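Local coordinates for protein Lon211 (Mycobacterium tuberculosis, PDB 6VBK) that forms the N-terminal domain of an ATP-dependent Lon protease, a domain that probably takes part in recognising and binding substrate proteins, at residues L14-V24 against R65-Y76. Numbering follows the deposited sequence.
Sequences LPVLPLEDGVV and RVLLVPRLNGRY
Pro-18 lays its CB over the centre of one face of the Arg-71 guanidinium, 3.8 Å from CZ, while the carboxylate of Glu-20 stands at the edge of that group, near its plane. The Glu-20 OE1 to Arg-71 NH1 salt bridge is long (3.7 Å); Glu-39 of helix 38-50 is the stronger partner of NH1. The Tyr-76 ring carries Arg-71 CD on one face and Val-69 CG1 at its edge, and its CE2 meets Val-16 CG1 at 3.5 Å. Arginine suits this place because its CD can lie over the rim of the Tyr-76 face while the charged end reaches the carboxylates of Glu-20 and Glu-39; a bend at chi3 (83°) lays that end alongside Pro-18, and NH2 gives a weak hydrogen bond to Tyr-76 OH.

Beneath this corner, strands 14-19 and 65-70 run parallel. Five backbone bonds join them, from Leu-67 N to Pro-15 O (2.9 Å) through to Arg-71 N to Leu-19 O. Pro-15 has no N-H to continue the pattern at its start and sets CD against Arg-65 O (3.4 Å), whereas Pro-18 and Pro-70 fall where N takes no part in these bonds and add rigid apolar surface. Val-16 and Val-69 pack on the face that also holds Leu-67, which meets strand 96-112. On the other face Leu-17 lies beside Leu-68, pointing the same way, and Leu-68 CD1 touches Val-24 CG1 at 3.5 Å. Val-23 rests on Pro-70 (CG2 to CB 3.7 Å), both against helix 183-191. A water donates to Val-24 O and Leu-68 O, tying the returning chain to the strand.

The chemistry thus divides: aliphatic groups and backbone bonds hold the two strands within the sheet of the Lon substrate-binding domain, whereas charge is kept to the strand ends, where Glu-39 and, more loosely, Glu-20 probably fix the Arg-71 guanidinium and offset its charge.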
ATOM      1  N   LEU B  14      -8.097  -4.592  -8.610  1.00 54.86           N
ATOM      2  CA  LEU B  14      -9.502  -4.683  -8.977  1.00 54.13           C
ATOM      3  C   LEU B  14      -9.645  -4.752 -10.489  1.00 48.68           C
ATOM      4  O   LEU B  14      -8.817  -4.195 -11.221  1.00 51.02           O
ATOM      5  CB  LEU B  14     -10.295  -3.477  -8.449  1.00 48.56           C
ATOM      6  CG  LEU B  14     -10.294  -3.260  -6.935  1.00 44.82           C
ATOM      7  CD1 LEU B  14     -10.835  -1.883  -6.597  1.00 59.10           C
ATOM      8  CD2 LEU B  14     -11.103  -4.346  -6.241  1.00 54.24           C
ATOM      9  N   PRO B  15     -10.685  -5.422 -10.984  1.00 56.78           N
ATOM     10  CA  PRO B  15     -10.965  -5.384 -12.423  1.00 51.13           C
ATOM     11  C   PRO B  15     -11.644  -4.079 -12.805  1.00 58.30           C
ATOM     12  O   PRO B  15     -12.492  -3.558 -12.076  1.00 55.54           O
ATOM     13  CB  PRO B  15     -11.896  -6.583 -12.631  1.00 57.34           C
ATOM     14  CG  PRO B  15     -12.612  -6.713 -11.329  1.00 60.44           C
ATOM     15  CD  PRO B  15     -11.638  -6.281 -10.257  1.00 60.92           C
ATOM     16  N   VAL B  16     -11.260  -3.549 -13.961  1.00 51.25           N
ATOM     17  CA  VAL B  16     -11.773  -2.262 -14.417  1.00 56.80           C
ATOM     18  C   VAL B  16     -13.105  -2.472 -15.125  1.00 60.27           C
ATOM     19  O   VAL B  16     -13.184  -3.195 -16.124  1.00 55.18           O
ATOM     20  CB  VAL B  16     -10.767  -1.559 -15.339  1.00 58.44           C
ATOM     21  CG1 VAL B  16     -11.397  -0.320 -15.955  1.00 59.59           C
ATOM     22  CG2 VAL B  16      -9.513  -1.190 -14.567  1.00 57.97           C
ATOM     23  N   LEU B  17     -14.146  -1.835 -14.592  1.00 45.06           N
ATOM     24  CA  LEU B  17     -15.480  -1.864 -15.240  1.00 52.18           C
ATOM     25  C   LEU B  17     -15.670  -0.486 -15.873  1.00 58.26           C
ATOM     26  O   LEU B  17     -16.000   0.456 -15.145  1.00 64.22           O
ATOM     27  CB  LEU B  17     -16.563  -2.172 -14.203  1.00 55.29           C
ATOM     28  CG  LEU B  17     -17.874  -2.705 -14.776  1.00 58.14           C
ATOM     29  CD1 LEU B  17     -18.681  -3.429 -13.712  1.00 53.29           C
ATOM     30  CD2 LEU B  17     -18.687  -1.583 -15.397  1.00 64.88           C
ATOM     31  N   PRO B  18     -15.386  -0.318 -17.181  1.00 64.23           N
ATOM     32  CA  PRO B  18     -15.488   0.986 -17.832  1.00 63.19           C
ATOM     33  C   PRO B  18     -16.925   1.495 -17.990  1.00 64.11           C
ATOM     34  O   PRO B  18     -17.794   0.713 -18.302  1.00 69.82           O
ATOM     35  CB  PRO B  18     -14.879   0.726 -19.216  1.00 76.22           C
ATOM     36  CG  PRO B  18     -15.151  -0.735 -19.462  1.00 72.47           C
ATOM     37  CD  PRO B  18     -14.988  -1.379 -18.103  1.00 65.72           C
ATOM     38  N   LEU B  19     -17.109   2.797 -17.765  1.00 77.43           N
ATOM     39  CA  LEU B  19     -18.426   3.469 -17.910  1.00 87.12           C
ATOM     40  C   LEU B  19     -18.328   4.457 -19.078  1.00 92.82           C
ATOM     41  O   LEU B  19     -17.665   5.497 -18.913  1.00 90.28           O
ATOM     42  CB  LEU B  19     -18.757   4.194 -16.603  1.00 76.69           C
ATOM     43  CG  LEU B  19     -18.688   3.338 -15.340  1.00 69.52           C
ATOM     44  CD1 LEU B  19     -18.916   4.183 -14.101  1.00 67.45           C
ATOM     45  CD2 LEU B  19     -19.695   2.202 -15.402  1.00 67.70           C
ATOM     46  N   GLU B  20     -18.932   4.120 -20.220  1.00105.21           N
ATOM     47  CA  GLU B  20     -18.882   5.005 -21.414  1.00118.35           C
ATOM     48  C   GLU B  20     -19.570   6.330 -21.080  1.00113.71           C
ATOM     49  O   GLU B  20     -19.010   7.392 -21.410  1.00110.44           O
ATOM     50  CB  GLU B  20     -19.632   4.347 -22.573  1.00126.48           C
ATOM     51  CG  GLU B  20     -19.113   2.968 -22.944  1.00127.44           C
ATOM     52  CD  GLU B  20     -18.157   2.933 -24.124  1.00123.61           C
ATOM     53  OE1 GLU B  20     -17.189   3.718 -24.127  1.00121.04           O
ATOM     54  OE2 GLU B  20     -18.390   2.124 -25.041  1.00123.01           O
ATOM     55  N   ASP B  21     -20.730   6.259 -20.424  1.00109.16           N
ATOM     56  CA  ASP B  21     -21.487   7.482 -20.051  1.00124.36           C
ATOM     57  C   ASP B  21     -21.920   7.391 -18.585  1.00141.78           C
ATOM     58  O   ASP B  21     -22.413   6.326 -18.173  1.00171.77           O
ATOM     59  CB  ASP B  21     -22.656   7.732 -21.008  1.00120.63           C
ATOM     60  CG  ASP B  21     -22.284   8.624 -22.180  1.00121.16           C
ATOM     61  OD1 ASP B  21     -21.291   9.369 -22.055  1.00118.45           O
ATOM     62  OD2 ASP B  21     -22.989   8.569 -23.208  1.00123.28           O
ATOM     63  N   GLY B  22     -21.760   8.492 -17.847  1.00130.61           N
ATOM     64  CA  GLY B  22     -22.152   8.559 -16.428  1.00119.30           C
ATOM     65  C   GLY B  22     -20.989   8.229 -15.515  1.00 99.03           C
ATOM     66  O   GLY B  22     -20.173   7.369 -15.884  1.00 98.86           O
ATOM     67  N   VAL B  23     -20.971   8.835 -14.329  1.00 74.95           N
ATOM     68  CA  VAL B  23     -19.881   8.601 -13.341  1.00 64.90           C
ATOM     69  C   VAL B  23     -20.516   8.107 -12.041  1.00 71.87           C
ATOM     70  O   VAL B  23     -21.448   8.768 -11.551  1.00 74.02           O
ATOM     71  CB  VAL B  23     -19.069   9.888 -13.106  1.00 73.68           C
ATOM     72  CG1 VAL B  23     -18.151   9.767 -11.902  1.00 75.32           C
ATOM     73  CG2 VAL B  23     -18.282  10.291 -14.343  1.00 80.21           C
ATOM     74  N   VAL B  24     -20.011   6.997 -11.504  1.00 58.50           N
ATOM     75  CA  VAL B  24     -20.540   6.452 -10.222  1.00 58.29           C
ATOM     76  C   VAL B  24     -19.658   6.980  -9.088  1.00 67.50           C
ATOM     77  O   VAL B  24     -18.467   6.627  -9.049  1.00 59.99           O
ATOM     78  CB  VAL B  24     -20.589   4.914 -10.238  1.00 50.90           C
ATOM     79  CG1 VAL B  24     -21.115   4.361  -8.925  1.00 55.05           C
ATOM     80  CG2 VAL B  24     -21.413   4.396 -11.403  1.00 53.11           C
ATOM     81  N   ARG B  65     -16.225  -7.259  -6.244  1.00 49.51           N
ATOM     82  CA  ARG B  65     -15.704  -5.902  -6.149  1.00 50.76           C
ATOM     83  C   ARG B  65     -15.108  -5.497  -7.489  1.00 58.43           C
ATOM     84  O   ARG B  65     -14.245  -6.199  -8.027  1.00 55.40           O
ATOM     85  CB  ARG B  65     -14.650  -5.794  -5.041  1.00 56.96           C
ATOM     86  CG  ARG B  65     -15.209  -5.975  -3.638  1.00 69.78           C
ATOM     87  CD  ARG B  65     -14.125  -6.400  -2.660  1.00 75.74           C
ATOM     88  NE  ARG B  65     -13.004  -5.466  -2.632  1.00 81.05           N
ATOM     89  CZ  ARG B  65     -12.887  -4.463  -1.768  1.00 88.80           C
ATOM     90  NH1 ARG B  65     -13.826  -4.257  -0.854  1.00 89.99           N
ATOM     91  NH2 ARG B  65     -11.831  -3.664  -1.817  1.00 82.84           N
ATOM     92  N   VAL B  66     -15.571  -4.368  -8.027  1.00 47.54           N
ATOM     93  CA  VAL B  66     -15.092  -3.855  -9.302  1.00 59.72           C
ATOM     94  C   VAL B  66     -14.636  -2.415  -9.115  1.00 59.96           C
ATOM     95  O   VAL B  66     -14.947  -1.763  -8.115  1.00 56.51           O
ATOM     96  CB  VAL B  66     -16.167  -3.933 -10.408  1.00 56.42           C
ATOM     97  CG1 VAL B  66     -16.578  -5.376 -10.654  1.00 52.06           C
ATOM     98  CG2 VAL B  66     -17.374  -3.086 -10.036  1.00 53.45           C
ATOM     99  N   LEU B  67     -13.889  -1.922 -10.098  1.00 54.28           N
ATOM    100  CA  LEU B  67     -13.442  -0.534 -10.128  1.00 48.26           C
ATOM    101  C   LEU B  67     -14.183   0.177 -11.253  1.00 59.04           C
ATOM    102  O   LEU B  67     -13.895  -0.045 -12.434  1.00 58.65           O
ATOM    103  CB  LEU B  67     -11.929  -0.443 -10.314  1.00 51.02           C
ATOM    104  CG  LEU B  67     -11.344   0.960 -10.140  1.00 65.43           C
ATOM    105  CD1 LEU B  67     -11.713   1.534  -8.779  1.00 60.28           C
ATOM    106  CD2 LEU B  67      -9.837   0.945 -10.327  1.00 62.63           C
ATOM    107  N   LEU B  68     -15.141   1.022 -10.883  1.00 49.09           N
ATOM    108  CA  LEU B  68     -15.946   1.762 -11.848  1.00 50.00           C
ATOM    109  C   LEU B  68     -15.159   2.985 -12.302  1.00 54.85           C
ATOM    110  O   LEU B  68     -15.006   3.951 -11.545  1.00 56.11           O
ATOM    111  CB  LEU B  68     -17.280   2.157 -11.222  1.00 49.80           C
ATOM    112  CG  LEU B  68     -18.044   1.011 -10.555  1.00 47.56           C
ATOM    113  CD1 LEU B  68     -19.097   1.554  -9.611  1.00 48.40           C
ATOM    114  CD2 LEU B  68     -18.677   0.100 -11.597  1.00 51.76           C
ATOM    115  N   VAL B  69     -14.660   2.948 -13.532  1.00 57.93           N
ATOM    116  CA  VAL B  69     -13.774   3.974 -14.064  1.00 57.40           C
ATOM    117  C   VAL B  69     -14.465   4.655 -15.240  1.00 67.54           C
ATOM    118  O   VAL B  69     -14.842   3.985 -16.207  1.00 62.76           O
ATOM    119  CB  VAL B  69     -12.419   3.395 -14.505  1.00 58.85           C
ATOM    120  CG1 VAL B  69     -11.461   4.518 -14.874  1.00 65.93           C
ATOM    121  CG2 VAL B  69     -11.838   2.514 -13.413  1.00 71.73           C
ATOM    122  N   PRO B  70     -14.658   6.091 -15.246  1.00 73.62           N
ATOM    123  CA  PRO B  70     -15.291   7.287 -16.267  1.00 88.58           C
ATOM    124  C   PRO B  70     -14.376   7.301 -17.496  1.00100.42           C
ATOM    125  O   PRO B  70     -13.320   7.890 -17.411  1.00117.09           O
ATOM    126  CB  PRO B  70     -15.235   8.582 -15.459  1.00 92.02           C
ATOM    127  CG  PRO B  70     -15.171   8.091 -14.044  1.00 81.76           C
ATOM    128  CD  PRO B  70     -14.223   6.913 -14.112  1.00 83.27           C
ATOM    129  N   ARG B  71     -14.756   6.594 -18.565  1.00 82.02           N
ATOM    130  CA  ARG B  71     -13.907   6.576 -19.785  1.00 98.42           C
ATOM    131  C   ARG B  71     -14.718   6.990 -21.017  1.00109.90           C
ATOM    132  O   ARG B  71     -15.716   6.312 -21.317  1.00115.90           O
ATOM    133  CB  ARG B  71     -13.352   5.169 -20.028  1.00 92.23           C
ATOM    134  CG  ARG B  71     -12.682   5.002 -21.383  1.00 98.46           C
ATOM    135  CD  ARG B  71     -12.442   3.557 -21.776  1.00 94.44           C
ATOM    136  NE  ARG B  71     -13.603   2.905 -22.364  1.00 92.65           N
ATOM    137  CZ  ARG B  71     -13.658   1.615 -22.670  1.00 88.59           C
ATOM    138  NH1 ARG B  71     -14.754   1.105 -23.203  1.00 88.97           N
ATOM    139  NH2 ARG B  71     -12.616   0.839 -22.441  1.00 86.32           N
ATOM    140  N   LEU B  72     -14.281   8.041 -21.717  1.00125.86           N
ATOM    141  CA  LEU B  72     -14.947   8.460 -22.980  1.00136.87           C
ATOM    142  C   LEU B  72     -13.884   8.465 -24.083  1.00137.51           C
ATOM    143  O   LEU B  72     -12.939   9.271 -23.988  1.00135.55           O
ATOM    144  CB  LEU B  72     -15.572   9.847 -22.800  1.00140.29           C
ATOM    145  CG  LEU B  72     -14.596  11.023 -22.776  1.00138.69           C
ATOM    146  CD1 LEU B  72     -15.344  12.347 -22.781  1.00136.41           C
ATOM    147  CD2 LEU B  72     -13.670  10.938 -21.575  1.00137.77           C
ATOM    148  N   ASN B  73     -14.039   7.602 -25.092  1.00138.94           N
ATOM    149  CA  ASN B  73     -13.037   7.515 -26.190  1.00144.29           C
ATOM    150  C   ASN B  73     -11.635   7.326 -25.591  1.00139.78           C
ATOM    151  O   ASN B  73     -10.731   8.091 -25.976  1.00146.79           O
ATOM    152  CB  ASN B  73     -13.117   8.706 -27.150  1.00151.71           C
ATOM    153  CG  ASN B  73     -14.435   8.781 -27.890  1.00147.77           C
ATOM    154  OD1 ASN B  73     -15.499   8.766 -27.276  1.00140.51           O
ATOM    155  ND2 ASN B  73     -14.376   8.872 -29.209  1.00154.40           N
ATOM    156  N   GLY B  74     -11.474   6.375 -24.662  1.00125.55           N
ATOM    157  CA  GLY B  74     -10.166   6.129 -24.023  1.00125.19           C
ATOM    158  C   GLY B  74      -9.884   7.120 -22.907  1.00126.68           C
ATOM    159  O   GLY B  74     -10.842   7.742 -22.415  1.00134.13           O
ATOM    160  N   ARG B  75      -8.612   7.271 -22.526  1.00120.28           N
ATOM    161  CA  ARG B  75      -8.224   8.228 -21.454  1.00106.86           C
ATOM    162  C   ARG B  75      -9.011   7.970 -20.160  1.00109.19           C
ATOM    163  O   ARG B  75      -9.711   8.887 -19.697  1.00111.05           O
ATOM    164  CB  ARG B  75      -8.314   9.677 -21.946  1.00113.89           C
ATOM    165  CG  ARG B  75      -7.268  10.055 -22.988  1.00128.28           C
ATOM    166  CD  ARG B  75      -7.147  11.546 -23.249  1.00142.73           C
ATOM    167  NE  ARG B  75      -8.356  12.154 -23.799  1.00148.13           N
ATOM    168  CZ  ARG B  75      -8.660  12.195 -25.092  1.00152.59           C
ATOM    169  NH1 ARG B  75      -9.788  12.758 -25.494  1.00157.83           N
ATOM    170  NH2 ARG B  75      -7.834  11.674 -25.980  1.00142.67           N
ATOM    171  N   TYR B  76      -8.910   6.751 -19.617  1.00 90.34           N
ATOM    172  CA  TYR B  76      -9.535   6.366 -18.319  1.00 91.60           C
ATOM    173  C   TYR B  76      -9.138   7.372 -17.228  1.00 92.60           C
ATOM    174  O   TYR B  76      -7.951   7.754 -17.155  1.00104.44           O
ATOM    175  CB  TYR B  76      -8.985   5.014 -17.863  1.00 92.90           C
ATOM    176  CG  TYR B  76      -9.497   3.804 -18.601  1.00 92.53           C
ATOM    177  CD1 TYR B  76      -9.045   3.493 -19.872  1.00 95.09           C
ATOM    178  CD2 TYR B  76     -10.409   2.946 -18.013  1.00 92.04           C
ATOM    179  CE1 TYR B  76      -9.503   2.373 -20.545  1.00100.70           C
ATOM    180  CE2 TYR B  76     -10.877   1.822 -18.671  1.00 92.19           C
ATOM    181  CZ  TYR B  76     -10.421   1.532 -19.942  1.00 99.14           C
ATOM    182  OH  TYR B  76     -10.878   0.425 -20.595  1.00106.67           O
TER
HETATM  183  O   HOH W   1     -17.169   5.932 -11.422  1.00 57.92           O